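Phospho-2-dehydro-3-deoxyheptonate aldolase (Francisella tularensis, PDB 3TQK) probably catalyses the condensation of phosphoenolpyruvate with D-erythrose 4-phosphate to give DAHP, the first step of chorismate biosynthesis, and binds manganese. Local coordinates at residues 142-147 against 206-211; 257-262 against 290-295. One frame throughout, in Å; residues are numbered along the deposited sequence.

Contact 1: 142-147 against 206-211; sequences LDVITP and FLSTTK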
loop_
_atom_site.group_PDB
_atom_site.type_symbol
_atom_site.label_atom_id
_atom_site.label_comp_id
_atom_site.label_asym_id
_atom_site.label_seq_id
_atom_site.Cartn_x
_atom_site.Cartn_y
_atom_site.Cartn_z
ATOM N N LEU A 142 4.031 -0.450 9.141
ATOM C CA LEU A 142 4.414 -0.796 7.761
ATOM C C LEU A 142 3.556 -1.884 7.094
ATOM O O LEU A 142 3.353 -1.853 5.870
ATOM C CB LEU A 142 5.861 -1.301 7.781
ATOM C CG LEU A 142 6.945 -0.359 8.317
ATOM C CD1 LEU A 142 8.195 -1.117 8.767
ATOM C CD2 LEU A 142 7.255 0.658 7.220
ATOM N N ASP A 143 3.077 -2.848 7.894
ATOM C CA ASP A 143 2.389 -4.039 7.370
ATOM C C ASP A 143 1.561 -4.722 8.464
ATOM O O ASP A 143 1.449 -4.179 9.564
ATOM C CB ASP A 143 3.418 -4.986 6.765
ATOM C CG ASP A 143 4.272 -5.686 7.812
ATOM O OD1 ASP A 143 4.166 -5.372 8.996
ATOM O OD2 ASP A 143 5.051 -6.587 7.451
ATOM N N VAL A 144 0.972 -5.891 8.183
ATOM C CA VAL A 144 0.091 -6.552 9.163
ATOM C C VAL A 144 0.811 -7.561 10.058
ATOM O O VAL A 144 0.166 -8.274 10.835
ATOM C CB VAL A 144 -1.125 -7.249 8.473
ATOM C CG1 VAL A 144 -1.955 -6.229 7.690
ATOM C CG2 VAL A 144 -0.693 -8.413 7.576
ATOM N N ILE A 145 2.140 -7.616 9.966
ATOM C CA ILE A 145 2.922 -8.618 10.692
ATOM C C ILE A 145 3.775 -7.962 11.788
ATOM O O ILE A 145 3.694 -8.356 12.950
ATOM C CB ILE A 145 3.778 -9.469 9.707
ATOM C CG1 ILE A 145 2.848 -10.317 8.824
ATOM C CG2 ILE A 145 4.732 -10.374 10.446
ATOM C CD1 ILE A 145 3.542 -11.061 7.651
ATOM N N THR A 146 4.559 -6.944 11.430
ATOM C CA THR A 146 5.499 -6.332 12.373
ATOM C C THR A 146 4.842 -5.675 13.587
ATOM O O THR A 146 5.383 -5.752 14.683
ATOM C CB THR A 146 6.465 -5.318 11.686
ATOM O OG1 THR A 146 5.715 -4.277 11.044
ATOM C CG2 THR A 146 7.343 -6.021 10.635
ATOM N N PRO A 147 3.666 -5.047 13.421
ATOM C CA PRO A 147 3.106 -4.344 14.578
ATOM C C PRO A 147 2.839 -5.171 15.824
ATOM O O PRO A 147 2.914 -4.641 16.926
ATOM C CB PRO A 147 1.786 -3.796 14.037
ATOM C CG PRO A 147 2.019 -3.651 12.587
ATOM C CD PRO A 147 2.837 -4.834 12.220
ATOM N N PHE A 206 -10.795 -7.227 8.510
ATOM C CA PHE A 206 -9.671 -7.441 7.593
ATOM C C PHE A 206 -8.755 -8.554 8.059
ATOM O O PHE A 206 -8.790 -8.942 9.216
ATOM C CB PHE A 206 -8.877 -6.148 7.406
ATOM C CG PHE A 206 -7.935 -5.807 8.546
ATOM C CD1 PHE A 206 -8.412 -5.379 9.769
ATOM C CD2 PHE A 206 -6.568 -5.853 8.360
ATOM C CE1 PHE A 206 -7.538 -5.041 10.791
ATOM C CE2 PHE A 206 -5.699 -5.503 9.366
ATOM C CZ PHE A 206 -6.187 -5.103 10.585
ATOM N N LEU A 207 -7.933 -9.053 7.141
ATOM C CA LEU A 207 -7.004 -10.114 7.427
ATOM C C LEU A 207 -5.706 -9.561 8.010
ATOM O O LEU A 207 -5.111 -8.617 7.459
ATOM C CB LEU A 207 -6.745 -10.904 6.161
ATOM C CG LEU A 207 -8.008 -11.523 5.558
ATOM C CD1 LEU A 207 -7.710 -12.094 4.172
ATOM C CD2 LEU A 207 -8.600 -12.581 6.483
ATOM N N SER A 208 -5.289 -10.129 9.141
ATOM C CA SER A 208 -4.080 -9.702 9.833
ATOM C C SER A 208 -3.471 -10.918 10.491
ATOM O O SER A 208 -3.785 -12.044 10.107
ATOM C CB SER A 208 -4.389 -8.626 10.875
ATOM O OG SER A 208 -3.193 -7.988 11.331
ATOM N N THR A 209 -2.592 -10.699 11.463
ATOM C CA THR A 209 -1.895 -11.793 12.122
ATOM C C THR A 209 -1.947 -11.638 13.642
ATOM O O THR A 209 -2.045 -10.520 14.157
ATOM C CB THR A 209 -0.409 -11.935 11.629
ATOM O OG1 THR A 209 0.346 -10.761 11.973
ATOM C CG2 THR A 209 -0.355 -12.154 10.104
ATOM N N THR A 210 -1.898 -12.772 14.338
ATOM C CA THR A 210 -1.972 -12.826 15.789
ATOM C C THR A 210 -0.581 -12.814 16.423
ATOM O O THR A 210 0.435 -12.958 15.750
ATOM C CB THR A 210 -2.643 -14.126 16.247
ATOM O OG1 THR A 210 -1.791 -15.222 15.899
ATOM C CG2 THR A 210 -4.028 -14.314 15.609
ATOM N N LYS A 211 -0.535 -12.689 17.740
ATOM C CA LYS A 211 0.747 -12.739 18.445
ATOM C C LYS A 211 1.338 -14.144 18.391
ATOM O O LYS A 211 2.548 -14.309 18.503
ATOM C CB LYS A 211 0.601 -12.239 19.888
ATOM C CG LYS A 211 0.461 -10.715 19.963
ATOM C CD LYS A 211 0.078 -10.235 21.350
ATOM C CE LYS A 211 -0.129 -8.724 21.392
ATOM N NZ LYS A 211 -1.263 -8.219 20.569
HETATM O O HOH W 1 2.549 -10.756 13.565
#
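Thr209, the last residue of strand 205-209, meets the turn at Val144 and Ile145 with each atom of its side chain. Its CB stands 3.8 Å from Val144 O. At the tip, Thr209 OG1 donates a hydrogen bond to Val144 O over 2.7 Å. It approaches the carbonyl at a C=O...donor angle of 139°, a little out of its plane. Chi1 of 64° sets OG1 between the backbone N and carbonyl carbon of Thr209, and the methyl, CG2, is left to cover Ile145, where it lies 3.9 Å from CG1. Having given its proton to Val144 O, OG1 also accepts from a water that donates to Ile145 O as well, so the hydroxyl grips two successive carbonyls, one directly and one through solvent.

Val144 turns its side chain toward the strand. Its CB packs 3.6 Å from Ser208 OG, while CG1 reaches the edge of the Phe206 ring, 4.2 Å from CE2. The turn itself is held by Asp143 OD1, which accepts from Ile145 N, Thr146 N and Thr146 OG1, an Asx turn extended to an Asx motif.

The loop after barrel strand 137-140 thus rests against strand 205-209, which pairs antiparallel with strand 215-220. Val168 of helix 167-173 touches both Val144 and Phe206, and Thr146 and Leu207 pack against Leu207 and Thr146 of the second subunit.

Contact 2: 257-262 against 290-295; sequences NTKVMI and SNDIFG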
loop_
_atom_site.group_PDB
_atom_site.type_symbol
_atom_site.label_atom_id
_atom_site.label_comp_id
_atom_site.label_asym_id
_atom_site.label_seq_id
_atom_site.Cartn_x
_atom_site.Cartn_y
_atom_site.Cartn_z
ATOM N N ASN A 257 -12.500 16.358 13.021
ATOM C CA ASN A 257 -12.175 17.554 13.798
ATOM C C ASN A 257 -10.783 17.547 14.413
ATOM O O ASN A 257 -10.444 18.459 15.171
ATOM C CB ASN A 257 -13.215 17.732 14.891
ATOM C CG ASN A 257 -14.621 17.845 14.334
ATOM O OD1 ASN A 257 -15.506 17.077 14.704
ATOM N ND2 ASN A 257 -14.823 18.783 13.415
ATOM N N THR A 258 -9.978 16.540 14.080
ATOM C CA THR A 258 -8.591 16.471 14.539
ATOM C C THR A 258 -7.763 17.529 13.835
ATOM O O THR A 258 -8.141 18.010 12.762
ATOM C CB THR A 258 -7.966 15.092 14.295
ATOM O OG1 THR A 258 -7.974 14.776 12.890
ATOM C CG2 THR A 258 -8.726 14.027 15.077
ATOM N N LYS A 259 -6.636 17.894 14.440
ATOM C CA LYS A 259 -5.808 18.985 13.912
ATOM C C LYS A 259 -4.677 18.477 13.006
ATOM O O LYS A 259 -4.593 17.283 12.718
ATOM C CB LYS A 259 -5.241 19.838 15.056
ATOM C CG LYS A 259 -6.252 20.299 16.087
ATOM C CD LYS A 259 -7.296 21.235 15.551
ATOM C CE LYS A 259 -7.987 21.930 16.723
ATOM N NZ LYS A 259 -8.860 23.022 16.278
ATOM N N VAL A 260 -3.814 19.398 12.577
ATOM C CA VAL A 260 -2.792 19.138 11.564
ATOM C C VAL A 260 -1.403 19.047 12.181
ATOM O O VAL A 260 -1.042 19.861 13.030
ATOM C CB VAL A 260 -2.779 20.284 10.520
ATOM C CG1 VAL A 260 -1.614 20.146 9.567
ATOM C CG2 VAL A 260 -4.101 20.326 9.751
HETATM N N MSE A 261 -0.640 18.053 11.746
HETATM C CA MSE A 261 0.784 17.952 12.038
HETATM C C MSE A 261 1.585 18.297 10.776
HETATM O O MSE A 261 1.182 17.930 9.665
HETATM C CB MSE A 261 1.135 16.533 12.498
HETATM C CG MSE A 261 2.646 16.258 12.597
HETATM SE SE MSE A 261 3.048 14.482 13.280
HETATM C CE MSE A 261 2.367 14.655 15.121
ATOM N N ILE A 262 2.725 18.973 10.944
ATOM C CA ILE A 262 3.581 19.313 9.808
ATOM C C ILE A 262 4.993 18.723 9.945
ATOM O O ILE A 262 5.679 18.934 10.933
ATOM C CB ILE A 262 3.662 20.841 9.597
ATOM C CG1 ILE A 262 2.254 21.448 9.575
ATOM C CG2 ILE A 262 4.401 21.162 8.291
ATOM C CD1 ILE A 262 2.207 22.931 9.347
ATOM N N SER A 290 -3.095 30.662 15.677
ATOM C CA SER A 290 -4.103 29.672 15.341
ATOM C C SER A 290 -3.776 28.353 16.051
ATOM O O SER A 290 -2.611 28.019 16.244
ATOM C CB SER A 290 -4.142 29.481 13.826
ATOM O OG SER A 290 -4.906 28.353 13.452
ATOM N N ASN A 291 -4.816 27.624 16.450
ATOM C CA ASN A 291 -4.655 26.339 17.106
ATOM C C ASN A 291 -4.808 25.183 16.098
ATOM O O ASN A 291 -4.976 24.041 16.504
ATOM C CB ASN A 291 -5.661 26.193 18.271
ATOM C CG ASN A 291 -5.254 26.999 19.528
ATOM O OD1 ASN A 291 -4.749 28.108 19.432
ATOM N ND2 ASN A 291 -5.502 26.437 20.705
ATOM N N ASP A 292 -4.738 25.479 14.798
ATOM C CA ASP A 292 -4.905 24.454 13.747
ATOM C C ASP A 292 -3.757 23.445 13.667
ATOM O O ASP A 292 -3.988 22.269 13.375
ATOM C CB ASP A 292 -5.051 25.095 12.360
ATOM C CG ASP A 292 -6.382 25.816 12.167
ATOM O OD1 ASP A 292 -7.376 25.488 12.846
ATOM O OD2 ASP A 292 -6.432 26.697 11.292
ATOM N N ILE A 293 -2.530 23.926 13.861
ATOM C CA ILE A 293 -1.352 23.068 13.881
ATOM C C ILE A 293 -1.177 22.598 15.312
ATOM O O ILE A 293 -1.095 23.420 16.227
ATOM C CB ILE A 293 -0.079 23.814 13.417
ATOM C CG1 ILE A 293 -0.242 24.347 11.984
ATOM C CG2 ILE A 293 1.134 22.896 13.495
ATOM C CD1 ILE A 293 0.824 25.388 11.543
ATOM N N PHE A 294 -1.160 21.282 15.514
ATOM C CA PHE A 294 -0.907 20.713 16.844
ATOM C C PHE A 294 0.482 20.138 17.020
ATOM O O PHE A 294 0.924 19.947 18.159
ATOM C CB PHE A 294 -1.920 19.618 17.191
ATOM C CG PHE A 294 -1.600 18.262 16.602
ATOM C CD1 PHE A 294 -0.742 17.385 17.254
ATOM C CD2 PHE A 294 -2.190 17.851 15.412
ATOM C CE1 PHE A 294 -0.463 16.144 16.731
ATOM C CE2 PHE A 294 -1.914 16.599 14.874
ATOM C CZ PHE A 294 -1.043 15.746 15.539
ATOM N N GLY A 295 1.162 19.831 15.916
ATOM C CA GLY A 295 2.414 19.073 15.984
ATOM C C GLY A 295 3.348 19.278 14.805
ATOM O O GLY A 295 2.943 19.769 13.747
HETATM O O HOH W 2 -7.795 25.647 15.718
#
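Val260 pairs with Ile293 and Met261 with Gly295 in parallel bridges, the one-residue shift between them marking a beta bulge, and the short strand axes approach to 4.8 Å at 60°. Three hydrogen bonds carry the pairing: Val260 N to Asp292 O, Phe294 N to Val260 O, and Ile262 N to Gly295 O.

Phe294 is the extra residue of the bulge. With chi1 at 82° the ring is set edge-on against the backbone at Lys259, whose O lies 3.5 Å from Phe294 CE2. The selenomethionine at Met261 bends at chi3 (-66°), which brings its CE to 3.6 Å from Phe294 CE1. Val260 and Ile293 send their side chains to the same face of the sheet. The CD1 methyls of Ile262 and Ile293 meet at 3.6 Å, and Ile283 of helix 276-289 touches both isoleucines.

Lys259 NZ and Asp292 OD1, 4.5 Å apart, are too distant for a direct salt bridge; a water links them, accepting from Lys259 NZ at 2.9 Å and donating to Asp292 OD1.

Strands 260-263 and 293-299, joined through helix 276-289, form a beta-alpha-beta crossover of the TIM barrel. Further along lie the manganese ligands His266 and Glu299, the side chain of Met261 being about 13 Å from the metal.

How the contacts relate
From the N terminus, the chain builds barrel strands 51-56, 84-89 and 137-140 before the loop of contact 1 begins. Its return at 206-211 closes a span of 58 residues that includes barrel strands 156-159 and 179-183 and helices 167-173 and 191-200. The chain then passes through strands 215-220 and 226-230 and helix 241-253 before contact 2 opens, whose 27 intervening residues are mostly helix. The contacts therefore follow in series, neither nested nor crossed. The centres of contact 1 and contact 2 are about 29 Å apart, and their nearest atoms about 16 Å. Contact 1 ties a barrel loop to the added hairpin beside the second subunit; contact 2 joins the last two barrel strands.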